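PDB 2P90: hypothetical protein Cgl1923 from Corynebacterium glutamicum ATCC 13032, which is of unknown function but belongs to the PAC2 family, related to proteasome assembly chaperones, and may therefore act in the assembly of protein complexes. Local coordinates for residues Pro103-Ser108 with Glu128-Glu133; Ala122-Val127 with Glu184-Asp189. One frame throughout, in Å; residues are numbered along the deposited sequence.

Contact 1. Residues Pro103-Ser108 with Glu128-Glu133; sequences PFLMLS and EKFGVE
Leu105 and Val132 make the tighter of the two apolar touches that join strand 103-108 to the turn that ends helix 116-129, with Leu105 CD2 3.6 Å from Val132 CG2. The same CD2 methyl approaches Phe130 at CB, 3.9 Å away. Since Phe130 CB and Val132 CG2 are themselves 4.4 Å apart, this methyl sits over the notch between them, touching both from the strand side. Leu105 meets Phe130 at about a right angle and Val132 more aslant. In Val132 the CG1 methyl takes the position anti to the backbone N (chi1 167°), which leaves CG2 beside that nitrogen and turned to the leucine. Phe130 offers CB to this methyl, and the leucine comes to its ring obliquely.

Within 128-133 the backbone bond is that of the helix end. Gly131 N donates to Glu128 O over 3.0 Å, and Gly131, with its positive phi, is the C-prime residue of a Schellman motif that ends helix 116-129 and turns the chain so that Val132 faces the strand.

Charged groups lie to the side of the apolar touch: Glu128 pairs with Lys192, and Glu133 with Arg162.

Strand 103-108 lies inside the mixed sheet, hydrogen-bonded to antiparallel strand 92-97 and to parallel strand 27-33. Leu28 of the latter packs on both Leu105 and Val132, while Val18, from a loop, meets Leu105 and Phe130. Together, strand 103-108, helix 116-129 and strand 134-143 form a beta-alpha-beta crossover that passes over strand 27-33, and this contact closes the helix end against the sheet.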
# COMPACT_ATOMS: atom_id res chain seq x y z
N PRO B 103 -6.73 -8.57 -36.64
CA PRO B 103 -6.21 -8.75 -35.28
C PRO B 103 -5.55 -7.51 -34.68
O PRO B 103 -4.87 -6.77 -35.37
CB PRO B 103 -5.16 -9.87 -35.44
CG PRO B 103 -4.71 -9.77 -36.90
CD PRO B 103 -5.90 -9.26 -37.66
N PHE B 104 -5.79 -7.30 -33.39
CA PHE B 104 -4.92 -6.44 -32.60
C PHE B 104 -4.70 -7.04 -31.22
O PHE B 104 -5.36 -8.01 -30.80
CB PHE B 104 -5.45 -5.00 -32.51
CG PHE B 104 -6.78 -4.88 -31.81
CD1 PHE B 104 -6.84 -4.44 -30.49
CD2 PHE B 104 -7.97 -5.19 -32.48
CE1 PHE B 104 -8.08 -4.29 -29.84
CE2 PHE B 104 -9.21 -5.05 -31.86
CZ PHE B 104 -9.27 -4.60 -30.53
N LEU B 105 -3.76 -6.44 -30.51
CA LEU B 105 -3.36 -6.92 -29.20
C LEU B 105 -3.81 -5.98 -28.08
O LEU B 105 -3.74 -4.75 -28.18
CB LEU B 105 -1.85 -7.12 -29.19
CG LEU B 105 -1.35 -8.52 -29.43
CD1 LEU B 105 -2.06 -9.28 -30.52
CD2 LEU B 105 0.18 -8.53 -29.62
N MET B 106 -4.25 -6.59 -27.01
CA MET B 106 -4.64 -5.85 -25.84
C MET B 106 -4.00 -6.42 -24.55
O MET B 106 -4.07 -7.62 -24.25
CB MET B 106 -6.17 -5.78 -25.77
CG MET B 106 -6.67 -4.98 -24.58
SD MET B 106 -8.36 -4.37 -24.76
CE MET B 106 -7.95 -2.67 -24.80
N LEU B 107 -3.33 -5.53 -23.82
CA LEU B 107 -2.88 -5.82 -22.48
C LEU B 107 -3.77 -5.04 -21.52
O LEU B 107 -3.75 -3.81 -21.48
CB LEU B 107 -1.41 -5.44 -22.28
CG LEU B 107 -0.86 -5.64 -20.87
CD1 LEU B 107 -0.76 -7.14 -20.54
CD2 LEU B 107 0.51 -4.95 -20.74
N SER B 108 -4.58 -5.78 -20.77
CA SER B 108 -5.49 -5.14 -19.89
C SER B 108 -5.61 -5.89 -18.58
O SER B 108 -5.34 -7.07 -18.52
CB SER B 108 -6.84 -4.97 -20.58
OG SER B 108 -7.46 -6.22 -20.78
N GLU B 128 8.15 -7.71 -28.91
CA GLU B 128 9.08 -8.33 -29.84
C GLU B 128 8.60 -9.70 -30.29
O GLU B 128 8.51 -9.96 -31.50
CB GLU B 128 10.50 -8.40 -29.26
CG GLU B 128 11.36 -7.24 -29.75
CD GLU B 128 12.14 -6.58 -28.62
OE1 GLU B 128 12.48 -7.27 -27.62
OE2 GLU B 128 12.44 -5.37 -28.74
N LYS B 129 8.26 -10.55 -29.32
CA LYS B 129 7.76 -11.87 -29.60
C LYS B 129 6.66 -11.83 -30.68
O LYS B 129 6.62 -12.65 -31.57
CB LYS B 129 7.23 -12.50 -28.30
CG LYS B 129 7.03 -14.01 -28.33
CD LYS B 129 8.37 -14.72 -28.31
CE LYS B 129 8.26 -16.19 -28.77
NZ LYS B 129 8.27 -16.46 -30.25
N PHE B 130 5.77 -10.85 -30.60
CA PHE B 130 4.60 -10.85 -31.46
C PHE B 130 4.69 -9.89 -32.65
O PHE B 130 3.71 -9.72 -33.38
CB PHE B 130 3.32 -10.69 -30.65
CG PHE B 130 2.93 -11.93 -29.92
CD1 PHE B 130 2.14 -12.90 -30.53
CD2 PHE B 130 3.41 -12.17 -28.62
CE1 PHE B 130 1.80 -14.06 -29.87
CE2 PHE B 130 3.11 -13.32 -27.97
CZ PHE B 130 2.29 -14.28 -28.58
N GLY B 131 5.88 -9.33 -32.85
CA GLY B 131 6.16 -8.38 -33.92
C GLY B 131 5.20 -7.22 -33.93
O GLY B 131 4.74 -6.81 -34.99
N VAL B 132 4.86 -6.71 -32.74
CA VAL B 132 4.02 -5.51 -32.58
C VAL B 132 4.76 -4.35 -33.21
O VAL B 132 5.99 -4.25 -33.05
CB VAL B 132 3.74 -5.22 -31.05
CG1 VAL B 132 3.15 -3.82 -30.78
CG2 VAL B 132 2.85 -6.29 -30.50
N GLU B 133 4.04 -3.48 -33.89
CA GLU B 133 4.66 -2.34 -34.59
C GLU B 133 4.40 -0.98 -33.95
O GLU B 133 5.09 -0.03 -34.25
CB GLU B 133 4.31 -2.36 -36.09
CG GLU B 133 3.06 -1.57 -36.49
CD GLU B 133 3.33 -0.05 -36.71
OE1 GLU B 133 2.39 0.74 -36.40
OE2 GLU B 133 4.46 0.33 -37.16

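Contact 2. Residues Ala122-Val127 with Glu184-Asp189; sequences AVVDLV and EKLLKD
Val124 has chi1 at -28°, well away from a staggered value, and this rotation carries CG1 to the side facing helix 179-189. Across from it Leu186 holds CG anti to its backbone N (chi1 -177°), so that its branch extends toward the valine and crosses it at about a right angle. The resulting touch, Val124 CG1 to Leu186 CD2 at 3.5 Å, is the closest between the two segments.

Leu187 CB leaves the backbone beside the interface rather than into it, yet CD2 reaches in to lie 4.2 Å from Val124 CG1 and 4.1 Å from Val127 CG2, one helical turn further on. Val124 is thus covered by two successive leucines, and Leu187 rests on two valines of one helical face.

The segment axes come within 10.4 Å and cross at -50°. Ala122, Val123 and Leu126 pack on Phe61 of strand 54-61, so helix 116-129 meets the sheet with other residues. On the flank of 184-189 turned from the valines, Lys185 NZ bridges to Asp189 OD2 at 2.8 Å, with Lys188 a long second partner of the aspartate. Glu184, Lys185 and Lys188 pack against Val83 and Thr84 of the second subunit, and Glu184 OE2 is hydrogen-bonded to Tyr139 OH.

Between the helices the contact is therefore wholly apolar and shaped by branched methyl groups, whereas Lys185, Lys188 and Asp189 lie on the other flank.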
# COMPACT_ATOMS: atom_id res chain seq x y z
N ALA B 122 9.13 -7.49 -19.29
CA ALA B 122 8.36 -8.63 -19.76
C ALA B 122 7.43 -8.20 -20.90
O ALA B 122 7.20 -8.96 -21.88
CB ALA B 122 7.56 -9.24 -18.61
N VAL B 123 6.88 -6.99 -20.77
CA VAL B 123 6.00 -6.48 -21.80
C VAL B 123 6.77 -6.19 -23.12
O VAL B 123 6.27 -6.52 -24.21
CB VAL B 123 5.08 -5.32 -21.35
CG1 VAL B 123 4.30 -4.81 -22.55
CG2 VAL B 123 4.10 -5.83 -20.31
N VAL B 124 7.97 -5.63 -23.01
CA VAL B 124 8.75 -5.46 -24.22
C VAL B 124 9.17 -6.78 -24.87
O VAL B 124 9.16 -6.86 -26.08
CB VAL B 124 9.86 -4.37 -24.19
CG1 VAL B 124 9.54 -3.26 -23.22
CG2 VAL B 124 11.19 -4.96 -23.91
N ASP B 125 9.47 -7.82 -24.09
CA ASP B 125 9.75 -9.12 -24.72
C ASP B 125 8.54 -9.65 -25.48
O ASP B 125 8.69 -10.40 -26.45
CB ASP B 125 10.18 -10.21 -23.73
CG ASP B 125 11.42 -9.85 -22.94
OD1 ASP B 125 12.34 -9.13 -23.47
OD2 ASP B 125 11.46 -10.30 -21.76
N LEU B 126 7.34 -9.30 -25.00
CA LEU B 126 6.12 -9.76 -25.64
C LEU B 126 5.85 -9.00 -26.94
O LEU B 126 5.42 -9.63 -27.93
CB LEU B 126 4.91 -9.75 -24.69
CG LEU B 126 4.86 -10.82 -23.61
CD1 LEU B 126 3.80 -10.50 -22.56
CD2 LEU B 126 4.64 -12.20 -24.21
N VAL B 127 6.11 -7.68 -26.96
CA VAL B 127 5.94 -6.93 -28.19
C VAL B 127 6.91 -7.38 -29.30
O VAL B 127 6.52 -7.44 -30.49
CB VAL B 127 5.90 -5.36 -28.04
CG1 VAL B 127 5.46 -4.90 -26.67
CG2 VAL B 127 7.17 -4.65 -28.55
N GLU B 184 6.38 2.95 -21.53
CA GLU B 184 6.52 3.93 -22.62
C GLU B 184 7.96 4.35 -22.75
O GLU B 184 8.52 4.24 -23.83
CB GLU B 184 5.66 5.17 -22.40
CG GLU B 184 4.20 4.96 -22.64
CD GLU B 184 3.48 6.26 -22.78
OE1 GLU B 184 3.86 7.03 -23.71
OE2 GLU B 184 2.54 6.52 -22.00
N LYS B 185 8.57 4.81 -21.65
CA LYS B 185 9.96 5.23 -21.68
C LYS B 185 10.91 4.12 -22.14
O LYS B 185 11.86 4.39 -22.85
CB LYS B 185 10.39 5.80 -20.33
CG LYS B 185 11.46 6.88 -20.48
CD LYS B 185 12.05 7.32 -19.16
CE LYS B 185 13.40 8.01 -19.37
NZ LYS B 185 14.37 7.14 -20.11
N LEU B 186 10.64 2.87 -21.77
CA LEU B 186 11.51 1.76 -22.18
C LEU B 186 11.38 1.40 -23.69
O LEU B 186 12.34 0.99 -24.34
CB LEU B 186 11.25 0.55 -21.30
CG LEU B 186 12.08 -0.72 -21.49
CD1 LEU B 186 13.58 -0.48 -21.14
CD2 LEU B 186 11.51 -1.85 -20.66
N LEU B 187 10.16 1.55 -24.21
CA LEU B 187 9.89 1.28 -25.62
C LEU B 187 10.60 2.35 -26.43
O LEU B 187 11.39 2.02 -27.29
CB LEU B 187 8.37 1.23 -25.90
CG LEU B 187 7.66 -0.07 -25.53
CD1 LEU B 187 6.14 0.05 -25.39
CD2 LEU B 187 8.02 -1.18 -26.50
N LYS B 188 10.39 3.62 -26.09
CA LYS B 188 11.17 4.71 -26.67
C LYS B 188 12.69 4.42 -26.66
O LYS B 188 13.30 4.29 -27.74
CB LYS B 188 10.85 6.03 -25.97
CG LYS B 188 11.69 7.21 -26.45
CD LYS B 188 11.34 8.47 -25.66
CE LYS B 188 12.09 8.53 -24.32
NZ LYS B 188 13.33 9.42 -24.36
N ASP B 189 13.27 4.27 -25.47
CA ASP B 189 14.70 4.03 -25.32
C ASP B 189 15.18 2.82 -26.11
O ASP B 189 16.34 2.73 -26.47
CB ASP B 189 15.05 3.80 -23.84
CG ASP B 189 14.87 5.05 -22.99
OD1 ASP B 189 14.56 6.12 -23.55
OD2 ASP B 189 15.04 4.95 -21.75

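Helix 116-129 serves both contacts, whose centres lie about 11 Å apart: its C-terminal end meets the sheet in contact 1, and the turns before it meet helix 179-189 in contact 2. The two are joined directly by the probable hydrogen bond from Val132 N to Val127 O, 2.9 Å, the second bond of the helix-ending motif, and Val127 also packs on Val132. Further along, Leu107 CD2 touches Val123 CG2 at 3.7 Å, so another strand residue reaches the helix beyond contact 1. The helix thus meets the strand and helix 179-189 on two adjacent sides, through different side chains.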